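Local coordinates for protein alpha-1,2-mannosidase (Bacteroides thetaiotaomicron, PDB 2WW2) that hydrolyses alpha-mannosidic linkages with inversion of configuration, as a calcium-dependent glycoside hydrolase of family GH92 from a human gut symbiont, at residues S236-S239 and P240-A244; K403-E406 and A407-Q411; R608-D612 and K613-S617; Q694-R698 and N699-H703. One frame throughout, in Å; residues are numbered along the deposited sequence.

Interaction 1. Residues S236-S239 and P240-A244; sequences SFIS and PEQAA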
loop_
_atom_site.group_PDB
_atom_site.type_symbol
_atom_site.label_atom_id
_atom_site.label_comp_id
_atom_site.label_asym_id
_atom_site.label_seq_id
_atom_site.Cartn_x
_atom_site.Cartn_y
_atom_site.Cartn_z
ATOM N N SER A 236 28.321 -38.554 -18.592
ATOM C CA SER A 236 28.551 -39.247 -17.327
ATOM C C SER A 236 29.349 -38.324 -16.411
ATOM O O SER A 236 30.146 -37.513 -16.890
ATOM C CB SER A 236 29.352 -40.543 -17.562
ATOM O OG SER A 236 29.672 -41.170 -16.330
ATOM N N PHE A 237 29.159 -38.461 -15.103
ATOM C CA PHE A 237 30.020 -37.764 -14.147
ATOM C C PHE A 237 31.179 -38.645 -13.689
ATOM O O PHE A 237 32.054 -38.191 -12.960
ATOM C CB PHE A 237 29.203 -37.279 -12.933
ATOM C CG PHE A 237 28.294 -36.136 -13.253
ATOM C CD1 PHE A 237 28.798 -34.839 -13.352
ATOM C CD2 PHE A 237 26.945 -36.356 -13.502
ATOM C CE1 PHE A 237 27.962 -33.764 -13.671
ATOM C CE2 PHE A 237 26.111 -35.301 -13.831
ATOM C CZ PHE A 237 26.631 -33.993 -13.914
ATOM N N ILE A 238 31.195 -39.893 -14.134
ATOM C CA ILE A 238 32.211 -40.853 -13.683
ATOM C C ILE A 238 33.441 -40.874 -14.581
ATOM O O ILE A 238 34.561 -40.722 -14.086
ATOM C CB ILE A 238 31.606 -42.279 -13.506
ATOM C CG1 ILE A 238 30.651 -42.270 -12.314
ATOM C CG2 ILE A 238 32.716 -43.364 -13.306
ATOM C CD1 ILE A 238 29.700 -43.469 -12.265
ATOM N N SER A 239 33.239 -41.041 -15.888
ATOM C CA SER A 239 34.353 -41.160 -16.830
ATOM C C SER A 239 33.857 -41.180 -18.275
ATOM O O SER A 239 32.673 -41.422 -18.527
ATOM C CB SER A 239 35.064 -42.487 -16.570
ATOM O OG SER A 239 34.251 -43.550 -17.069
ATOM N N PRO A 240 34.766 -40.963 -19.241
ATOM C CA PRO A 240 34.372 -41.103 -20.642
ATOM C C PRO A 240 33.879 -42.509 -20.976
ATOM O O PRO A 240 32.936 -42.661 -21.754
ATOM C CB PRO A 240 35.665 -40.769 -21.405
ATOM C CG PRO A 240 36.368 -39.814 -20.494
ATOM C CD PRO A 240 36.122 -40.392 -19.115
ATOM N N GLU A 241 34.497 -43.527 -20.380
ATOM C CA GLU A 241 34.023 -44.904 -20.542
ATOM C C GLU A 241 32.576 -45.081 -20.055
ATOM O O GLU A 241 31.771 -45.748 -20.702
ATOM C CB GLU A 241 34.960 -45.879 -19.810
ATOM C CG GLU A 241 36.369 -45.948 -20.425
ATOM C CD GLU A 241 37.182 -44.640 -20.274
ATOM O OE1 GLU A 241 37.007 -43.895 -19.267
ATOM O OE2 GLU A 241 38.019 -44.372 -21.174
ATOM N N GLN A 242 32.235 -44.495 -18.916
ATOM C CA GLN A 242 30.870 -44.625 -18.415
ATOM C C GLN A 242 29.912 -43.831 -19.302
ATOM O O GLN A 242 28.762 -44.221 -19.478
ATOM C CB GLN A 242 30.761 -44.157 -16.960
ATOM C CG GLN A 242 29.360 -44.318 -16.365
ATOM C CD GLN A 242 28.890 -45.773 -16.306
ATOM O OE1 GLN A 242 29.634 -46.665 -15.875
ATOM N NE2 GLN A 242 27.643 -46.013 -16.713
ATOM N N ALA A 243 30.375 -42.715 -19.853
ATOM C CA ALA A 243 29.516 -41.952 -20.777
ATOM C C ALA A 243 29.159 -42.820 -21.989
ATOM O O ALA A 243 28.037 -42.761 -22.506
ATOM C CB ALA A 243 30.191 -40.649 -21.214
ATOM N N ALA A 244 30.103 -43.650 -22.429
ATOM C CA ALA A 244 29.854 -44.505 -23.592
ATOM C C ALA A 244 28.889 -45.633 -23.236
ATOM O O ALA A 244 28.044 -46.019 -24.037
ATOM C CB ALA A 244 31.164 -45.053 -24.155
#

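Interaction 2. Residues K403-E406 and A407-Q411; sequences KALE and AMIHQ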
loop_
_atom_site.group_PDB
_atom_site.type_symbol
_atom_site.label_atom_id
_atom_site.label_comp_id
_atom_site.label_asym_id
_atom_site.label_seq_id
_atom_site.Cartn_x
_atom_site.Cartn_y
_atom_site.Cartn_z
ATOM N N LYS A 403 22.807 -45.089 12.698
ATOM C CA LYS A 403 23.610 -44.193 11.864
ATOM C C LYS A 403 22.804 -42.932 11.547
ATOM O O LYS A 403 23.332 -41.810 11.594
ATOM C CB LYS A 403 24.041 -44.901 10.571
ATOM C CG LYS A 403 24.618 -43.974 9.493
ATOM C CD LYS A 403 25.964 -43.353 9.914
ATOM C CE LYS A 403 27.134 -44.254 9.578
ATOM N NZ LYS A 403 28.349 -43.872 10.369
ATOM N N ALA A 404 21.521 -43.107 11.223
ATOM C CA ALA A 404 20.676 -41.941 10.934
ATOM C C ALA A 404 20.561 -41.041 12.166
ATOM O O ALA A 404 20.681 -39.825 12.060
ATOM C CB ALA A 404 19.286 -42.362 10.431
ATOM N N LEU A 405 20.346 -41.638 13.338
ATOM C CA LEU A 405 20.242 -40.832 14.550
ATOM C C LEU A 405 21.532 -40.037 14.806
ATOM O O LEU A 405 21.489 -38.879 15.243
ATOM C CB LEU A 405 19.926 -41.707 15.766
ATOM C CG LEU A 405 19.767 -40.917 17.077
ATOM C CD1 LEU A 405 18.727 -39.793 16.953
ATOM C CD2 LEU A 405 19.413 -41.846 18.231
ATOM N N GLU A 406 22.678 -40.683 14.578
ATOM C CA GLU A 406 23.978 -40.055 14.815
ATOM C C GLU A 406 24.136 -38.847 13.898
ATOM O O GLU A 406 24.558 -37.771 14.332
ATOM C CB GLU A 406 25.091 -41.070 14.563
ATOM C CG GLU A 406 26.489 -40.497 14.445
ATOM C CD GLU A 406 27.473 -41.506 13.835
ATOM O OE1 GLU A 406 27.774 -42.509 14.503
ATOM O OE2 GLU A 406 27.943 -41.293 12.694
ATOM N N ALA A 407 23.773 -39.037 12.631
ATOM C CA ALA A 407 23.839 -37.979 11.636
ATOM C C ALA A 407 22.930 -36.803 12.010
ATOM O O ALA A 407 23.318 -35.640 11.868
ATOM C CB ALA A 407 23.441 -38.540 10.250
ATOM N N MET A 408 21.722 -37.114 12.480
ATOM C CA MET A 408 20.743 -36.090 12.862
ATOM C C MET A 408 21.258 -35.258 14.022
ATOM O O MET A 408 21.211 -34.030 13.991
ATOM C CB MET A 408 19.431 -36.747 13.303
ATOM C CG MET A 408 18.605 -37.338 12.174
ATOM S SD MET A 408 17.241 -38.266 12.911
ATOM C CE MET A 408 16.740 -39.203 11.461
ATOM N N ILE A 409 21.726 -35.940 15.063
ATOM C CA ILE A 409 22.251 -35.249 16.218
ATOM C C ILE A 409 23.453 -34.377 15.831
ATOM O O ILE A 409 23.578 -33.237 16.306
ATOM C CB ILE A 409 22.655 -36.244 17.344
ATOM C CG1 ILE A 409 21.405 -36.919 17.913
ATOM C CG2 ILE A 409 23.400 -35.513 18.455
ATOM C CD1 ILE A 409 21.706 -38.057 18.859
ATOM N N HIS A 410 24.347 -34.909 14.997
ATOM C CA HIS A 410 25.541 -34.152 14.596
ATOM C C HIS A 410 25.155 -32.883 13.829
ATOM O O HIS A 410 25.749 -31.815 13.999
ATOM C CB HIS A 410 26.491 -35.020 13.765
ATOM C CG HIS A 410 27.620 -34.260 13.145
ATOM N ND1 HIS A 410 28.760 -33.906 13.840
ATOM C CD2 HIS A 410 27.780 -33.781 11.890
ATOM C CE1 HIS A 410 29.571 -33.239 13.036
ATOM N NE2 HIS A 410 28.995 -33.150 11.848
ATOM N N GLN A 411 24.130 -33.003 12.998
ATOM C CA GLN A 411 23.638 -31.871 12.223
ATOM C C GLN A 411 23.187 -30.719 13.144
ATOM O O GLN A 411 23.209 -29.549 12.749
ATOM C CB GLN A 411 22.484 -32.331 11.316
ATOM C CG GLN A 411 22.135 -31.367 10.173
ATOM C CD GLN A 411 23.102 -31.464 9.004
ATOM O OE1 GLN A 411 24.130 -32.148 9.080
ATOM N NE2 GLN A 411 22.766 -30.790 7.901
#

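Interaction 3. Residues R608-D612 and K613-S617; sequences RNVMD and KLYNS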
loop_
_atom_site.group_PDB
_atom_site.type_symbol
_atom_site.label_atom_id
_atom_site.label_comp_id
_atom_site.label_asym_id
_atom_site.label_seq_id
_atom_site.Cartn_x
_atom_site.Cartn_y
_atom_site.Cartn_z
ATOM N N ARG A 608 -10.063 -23.528 -1.708
ATOM C CA ARG A 608 -10.651 -23.549 -3.041
ATOM C C ARG A 608 -10.529 -22.180 -3.721
ATOM O O ARG A 608 -10.298 -22.093 -4.917
ATOM C CB ARG A 608 -12.101 -24.052 -2.989
ATOM C CG ARG A 608 -12.169 -25.528 -2.496
ATOM C CD ARG A 608 -11.635 -26.486 -3.561
ATOM N NE ARG A 608 -12.461 -26.386 -4.771
ATOM C CZ ARG A 608 -13.635 -26.996 -4.912
ATOM N NH1 ARG A 608 -14.108 -27.767 -3.942
ATOM N NH2 ARG A 608 -14.347 -26.838 -6.022
ATOM N N ASN A 609 -10.633 -21.113 -2.944
ATOM C CA ASN A 609 -10.482 -19.760 -3.492
ATOM C C ASN A 609 -9.056 -19.553 -4.050
ATOM O O ASN A 609 -8.880 -19.087 -5.181
ATOM C CB ASN A 609 -10.824 -18.738 -2.408
ATOM C CG ASN A 609 -11.179 -17.384 -2.963
ATOM O OD1 ASN A 609 -11.823 -17.261 -4.007
ATOM N ND2 ASN A 609 -10.775 -16.344 -2.248
ATOM N N VAL A 610 -8.046 -19.942 -3.277
ATOM C CA VAL A 610 -6.652 -19.854 -3.733
ATOM C C VAL A 610 -6.409 -20.691 -5.010
ATOM O O VAL A 610 -5.808 -20.223 -5.966
ATOM C CB VAL A 610 -5.656 -20.261 -2.610
ATOM C CG1 VAL A 610 -4.259 -20.517 -3.186
ATOM C CG2 VAL A 610 -5.592 -19.165 -1.513
ATOM N N MET A 611 -6.892 -21.927 -5.036
ATOM C CA MET A 611 -6.687 -22.771 -6.209
ATOM C C MET A 611 -7.301 -22.136 -7.454
ATOM O O MET A 611 -6.713 -22.202 -8.538
ATOM C CB MET A 611 -7.224 -24.192 -5.984
ATOM C CG MET A 611 -6.420 -24.981 -4.948
ATOM S SD MET A 611 -6.591 -26.775 -5.035
ATOM C CE MET A 611 -8.157 -27.080 -4.214
ATOM N N ASP A 612 -8.463 -21.517 -7.299
ATOM C CA ASP A 612 -9.142 -20.881 -8.432
ATOM C C ASP A 612 -8.462 -19.575 -8.841
ATOM O O ASP A 612 -8.378 -19.261 -10.023
ATOM C CB ASP A 612 -10.605 -20.576 -8.088
ATOM C CG ASP A 612 -11.502 -21.824 -8.091
ATOM O OD1 ASP A 612 -11.090 -22.905 -8.576
ATOM O OD2 ASP A 612 -12.648 -21.711 -7.598
ATOM N N LYS A 613 -8.000 -18.793 -7.871
ATOM C CA LYS A 613 -7.577 -17.419 -8.179
ATOM C C LYS A 613 -6.083 -17.194 -8.401
ATOM O O LYS A 613 -5.709 -16.245 -9.084
ATOM C CB LYS A 613 -8.121 -16.458 -7.123
ATOM C CG LYS A 613 -9.595 -16.195 -7.379
ATOM C CD LYS A 613 -10.362 -15.849 -6.148
ATOM C CE LYS A 613 -11.790 -15.436 -6.593
ATOM N NZ LYS A 613 -12.608 -15.068 -5.444
ATOM N N LEU A 614 -5.241 -18.060 -7.848
ATOM C CA LEU A 614 -3.798 -17.851 -7.906
ATOM C C LEU A 614 -3.045 -18.804 -8.834
ATOM O O LEU A 614 -1.800 -18.846 -8.814
ATOM C CB LEU A 614 -3.215 -17.963 -6.503
ATOM C CG LEU A 614 -3.707 -16.886 -5.531
ATOM C CD1 LEU A 614 -2.897 -16.989 -4.265
ATOM C CD2 LEU A 614 -3.588 -15.472 -6.147
ATOM N N TYR A 615 -3.789 -19.556 -9.647
ATOM C CA TYR A 615 -3.169 -20.522 -10.557
ATOM C C TYR A 615 -3.820 -20.518 -11.927
ATOM O O TYR A 615 -5.046 -20.344 -12.068
ATOM C CB TYR A 615 -3.273 -21.957 -10.007
ATOM C CG TYR A 615 -2.401 -22.231 -8.821
ATOM C CD1 TYR A 615 -1.099 -22.673 -8.986
ATOM C CD2 TYR A 615 -2.869 -22.011 -7.525
ATOM C CE1 TYR A 615 -0.292 -22.913 -7.894
ATOM C CE2 TYR A 615 -2.072 -22.237 -6.439
ATOM C CZ TYR A 615 -0.788 -22.683 -6.615
ATOM O OH TYR A 615 0.007 -22.919 -5.506
ATOM N N ASN A 616 -2.992 -20.704 -12.942
ATOM C CA ASN A 616 -3.483 -21.159 -14.235
ATOM C C ASN A 616 -2.365 -21.931 -14.938
ATOM O O ASN A 616 -1.250 -22.031 -14.418
ATOM C CB ASN A 616 -4.029 -20.002 -15.082
ATOM C CG ASN A 616 -2.970 -19.008 -15.453
ATOM O OD1 ASN A 616 -2.062 -19.306 -16.233
ATOM N ND2 ASN A 616 -3.085 -17.797 -14.909
ATOM N N SER A 617 -2.656 -22.500 -16.100
ATOM C CA SER A 617 -1.693 -23.382 -16.726
ATOM C C SER A 617 -0.806 -22.677 -17.751
ATOM O O SER A 617 0.015 -23.332 -18.400
ATOM C CB SER A 617 -2.424 -24.548 -17.414
ATOM O OG SER A 617 -3.087 -24.069 -18.581
#

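Interaction 4. Residues Q694-R698 and N699-H703; sequences QEFTR and NYLTH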
loop_
_atom_site.group_PDB
_atom_site.type_symbol
_atom_site.label_atom_id
_atom_site.label_comp_id
_atom_site.label_asym_id
_atom_site.label_seq_id
_atom_site.Cartn_x
_atom_site.Cartn_y
_atom_site.Cartn_z
ATOM N N GLN A 694 -18.116 -45.521 6.398
ATOM C CA GLN A 694 -18.487 -45.124 7.761
ATOM C C GLN A 694 -18.440 -43.610 7.918
ATOM O O GLN A 694 -17.549 -42.955 7.383
ATOM C CB GLN A 694 -17.546 -45.768 8.782
ATOM C CG GLN A 694 -17.163 -47.223 8.481
ATOM C CD GLN A 694 -18.347 -48.169 8.431
ATOM O OE1 GLN A 694 -19.245 -48.118 9.285
ATOM N NE2 GLN A 694 -18.355 -49.061 7.423
ATOM N N GLU A 695 -19.392 -43.049 8.657
ATOM C CA GLU A 695 -19.402 -41.607 8.903
ATOM C C GLU A 695 -18.019 -41.182 9.398
ATOM O O GLU A 695 -17.437 -41.830 10.253
ATOM C CB GLU A 695 -20.465 -41.246 9.938
ATOM C CG GLU A 695 -20.565 -39.757 10.250
ATOM C CD GLU A 695 -21.664 -39.472 11.251
ATOM O OE1 GLU A 695 -22.845 -39.489 10.845
ATOM O OE2 GLU A 695 -21.354 -39.266 12.446
ATOM N N PHE A 696 -17.504 -40.085 8.859
ATOM C CA PHE A 696 -16.126 -39.677 9.113
ATOM C C PHE A 696 -16.136 -38.182 9.347
ATOM O O PHE A 696 -16.608 -37.438 8.503
ATOM C CB PHE A 696 -15.272 -40.034 7.891
ATOM C CG PHE A 696 -13.871 -39.489 7.928
ATOM C CD1 PHE A 696 -12.865 -40.158 8.624
ATOM C CD2 PHE A 696 -13.552 -38.333 7.225
ATOM C CE1 PHE A 696 -11.567 -39.675 8.631
ATOM C CE2 PHE A 696 -12.252 -37.831 7.224
ATOM C CZ PHE A 696 -11.253 -38.507 7.926
ATOM N N THR A 697 -15.673 -37.752 10.516
ATOM C CA THR A 697 -15.700 -36.332 10.869
ATOM C C THR A 697 -14.316 -35.774 11.242
ATOM O O THR A 697 -14.199 -34.592 11.573
ATOM C CB THR A 697 -16.667 -36.048 12.035
ATOM O OG1 THR A 697 -16.190 -36.699 13.214
ATOM C CG2 THR A 697 -18.092 -36.559 11.719
ATOM N N ARG A 698 -13.276 -36.603 11.186
ATOM C CA ARG A 698 -11.920 -36.109 11.466
ATOM C C ARG A 698 -11.452 -35.159 10.368
ATOM O O ARG A 698 -11.825 -35.328 9.209
ATOM C CB ARG A 698 -10.926 -37.262 11.610
ATOM C CG ARG A 698 -11.202 -38.114 12.833
ATOM C CD ARG A 698 -10.130 -39.194 13.024
ATOM N NE ARG A 698 -10.073 -40.180 11.946
ATOM C CZ ARG A 698 -10.790 -41.304 11.897
ATOM N NH1 ARG A 698 -11.674 -41.595 12.858
ATOM N NH2 ARG A 698 -10.634 -42.144 10.876
ATOM N N ASN A 699 -10.640 -34.169 10.734
ATOM C CA ASN A 699 -10.134 -33.194 9.755
ATOM C C ASN A 699 -8.783 -33.598 9.182
ATOM O O ASN A 699 -8.046 -32.754 8.665
ATOM C CB ASN A 699 -10.027 -31.794 10.370
ATOM C CG ASN A 699 -11.382 -31.230 10.777
ATOM O OD1 ASN A 699 -12.385 -31.453 10.103
ATOM N ND2 ASN A 699 -11.408 -30.485 11.877
ATOM N N TYR A 700 -8.472 -34.888 9.259
ATOM C CA TYR A 700 -7.217 -35.417 8.726
ATOM C C TYR A 700 -7.340 -36.904 8.403
ATOM O O TYR A 700 -8.203 -37.606 8.954
ATOM C CB TYR A 700 -6.074 -35.203 9.728
ATOM C CG TYR A 700 -6.241 -35.979 11.012
ATOM C CD1 TYR A 700 -5.542 -37.164 11.228
ATOM C CD2 TYR A 700 -7.109 -35.532 12.014
ATOM C CE1 TYR A 700 -5.703 -37.890 12.415
ATOM C CE2 TYR A 700 -7.275 -36.249 13.189
ATOM C CZ TYR A 700 -6.564 -37.423 13.384
ATOM O OH TYR A 700 -6.719 -38.128 14.546
ATOM N N LEU A 701 -6.477 -37.366 7.502
ATOM C CA LEU A 701 -6.322 -38.779 7.170
ATOM C C LEU A 701 -4.930 -39.212 7.613
ATOM O O LEU A 701 -3.984 -38.434 7.502
ATOM C CB LEU A 701 -6.412 -38.969 5.654
ATOM C CG LEU A 701 -7.772 -38.860 4.967
ATOM C CD1 LEU A 701 -7.594 -38.861 3.447
ATOM C CD2 LEU A 701 -8.682 -39.999 5.396
ATOM N N THR A 702 -4.790 -40.441 8.100
ATOM C CA THR A 702 -3.436 -40.940 8.408
ATOM C C THR A 702 -2.806 -41.466 7.129
ATOM O O THR A 702 -3.518 -41.816 6.188
ATOM C CB THR A 702 -3.440 -42.080 9.450
ATOM O OG1 THR A 702 -4.054 -43.246 8.891
ATOM C CG2 THR A 702 -4.200 -41.655 10.714
ATOM N N HIS A 703 -1.476 -41.527 7.095
ATOM C CA HIS A 703 -0.780 -42.180 5.983
ATOM C C HIS A 703 -1.255 -43.626 5.817
ATOM O O HIS A 703 -1.485 -44.083 4.699
ATOM C CB HIS A 703 0.726 -42.144 6.200
ATOM C CG HIS A 703 1.518 -42.479 4.971
ATOM N ND1 HIS A 703 2.116 -43.711 4.774
ATOM C CD2 HIS A 703 1.802 -41.745 3.873
ATOM C CE1 HIS A 703 2.751 -43.710 3.615
ATOM N NE2 HIS A 703 2.571 -42.531 3.046
HETATM O O HOH W 1 -8.142 -40.105 10.158
#

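Interaction 1. Residues S236-S239 and P240-A244
S239 is the N-cap of helix 240-250. Its OG accepts from the backbone N of Q242 at 2.9 Å, while its carbonyl O takes the N-H of A243 at 3.0 Å and so begins the helical bonding pattern. The capping bond depends on a chi1 of 74°, which tucks OG between the backbone N and the carbonyl carbon of its own residue, facing the first helical amides. E241, bent at chi2, brings its OE1 to within 3.5 Å of S239 OG.

Three residues earlier, where strand 229-236 ends, S236 makes an ST turn: OG accepts from I238 N at 3.0 Å and is also hydrogen-bonded to E303 OE1. The same OG rests against CB and CG of Q242, and S236 CB sits 3.7 Å from A243 CB, fixing the turn to the start of the helix. With an alanine here, the N-H of I238 and the carboxylate of E303 would probably both lose a mate and the turn would be less firmly set. I238 adds its CB, 4.0 Å from Q242 CB. Q242 itself leaves the backbone with CG anti to N and then bends at chi2 (62°), carrying NE2 to hydrogen bonds with N246 OD1 and F304 O.

Interaction 2. Residues K403-E406 and A407-Q411
I409 lies one helical turn beyond L405, and their side chains cross obliquely, with I409 CD1 3.9 Å from L405 CG. I409 also sets CG1 against the carbonyl O of L405 at 3.3 Å. A second apolar pair runs alongside: M408, with CG beside its own backbone N (chi1 -73°) and an otherwise extended chain, reaches back along the preceding turn. Its CG lies 3.2 Å from A404 O, and its CE ends 4.2 Å from A404 CB.

Under these side chains runs regular alpha-helical bonding: A407 N, M408 N, I409 N and H410 N donate to the carbonyls of K403, A404, L405 and E406, the bond from I409 being nearly straight (171° at the hydrogen). Helix 401-413 belongs to the catalytic domain, which in this family is an (alpha/alpha)6 barrel, and it packs against helices 347-364, 383-393 and 444-465.

M408 extends between V385, L388 and V389 on one neighbouring helix and I458 and F461 on another, while A404 and L405 also touch F461. Replacing M408 by alanine is likely to open a gap among these apolar neighbours and take the CE methyl away from A404. On the polar side, K403 NZ forms a salt bridge with E406 OE2 at 3.5 Å, its hydrogen bond being weak; the same OE2 is hydrogen-bonded to the hydroxyl of Y361, whose side chain also packs on A407.

Interaction 3. Residues R608-D612 and K613-S617
N609 and K613 make a local i to i+4 contact at the C-terminal end of helix 600-613, where the chain turns out of the helix into the loop that leads to helix 632-640. K613 NZ donates to N609 OD1 at 2.7 Å, lying in the carbonyl plane on a lone pair, with a C=O...N angle of 132°. N609 has CG anti to its backbone N (chi1 -159°). The lysine chain of K613, extended beyond CG, runs across the amide, its CD 3.0 Å from N609 OD1. E571 forms a salt bridge with the same NZ, so the amine is held by a neutral amide oxygen on one partner and a carboxylate on the other.

Backbone bonds continue beneath. K613 N donates to N609 O at 2.8 Å and L614 N to V610 O at 2.9 Å; a weak bond from K613 N also reaches V610 O. L614 folds back with CD1 3.9 Å from V610 CG1. By Y615 the backbone is extended, and its ring comes round to the last turn, with CE2 4.3 Å from V610 CG1.

The surroundings are within the GH92 catalytic domain. Y615 packs on D627, a ligand of a bound sodium ion, and on W634 of helix 632-640, and its hydroxyl is hydrogen-bonded to T631 and H582. Residues of another copy of the protein also approach, Y559 packing on K613 and Y557 on L614. The edge of the Y615 ring faces the helix end, where V610 O lies in the ring plane, 3.8 Å from CD2.

Interaction 4. Residues Q694-R698 and N699-H703
F696 points its ring edge at the backbone of Y700, whose carbonyl O lies in the ring plane, 3.3 Å from CZ. The contact spans the bend that carries the chain from strand 694-695, at the edge of a six-stranded mixed sheet, into strand 700-702, which Y700 opens at the edge of a three-stranded antiparallel sheet of the catalytic domain. CG of F696 is anti to the backbone N (chi1 171°), which extends the ring across the inside of the bend. Over the centre of one face stands the backbone N of R698, 4.1 Å above the plane. L701 meets the far end of the ring, CD2 lying 3.9 Å from F696 CZ with the side chains at about a right angle; both residues also touch I654 of strand 651-654.

R698 doubles back over the same bend, bent at chi3. One face of its guanidinium is set on the rim of the F696 ring, with CD1 3.7 Å from the guanidinium plane, and NH2 lies in the plane of the phenyl ring at its edge. R698 slants past Y700, its guanidinium 60° from the tyrosine ring and R698 CD 3.9 Å from Y700 OH.

The charge of R698 is matched by a salt bridge from NH2 to E705, whose backbone N is capped by T702 OG1. N699, at the apex, gives ND2 to the carbonyls of G725 and D595. A water closes the inside of the bend: it accepts from R698 NE at 2.6 Å and donates to Y700 O at 2.8 Å.

Overall arrangement
The four contacts are local and follow one another in series; none nests within or crosses another, and each is made within one unbroken stretch of chain. Interaction 1 comes first, turning strand 229-236 of the beta-rich N-terminal part into helix 240-250. Interaction 2 closes no loop but lies within helix 401-413, packed among other helices of the catalytic domain. Interaction 3 marks where helix 600-613 gives way to the loop before helix 632-640. Interaction 4 closes the turn that leads from the mixed sheet to the small antiparallel one. Interactions 3 and 4 are nearest, about 14 Å between closest atoms, while interaction 1 lies across the chain's centre from both.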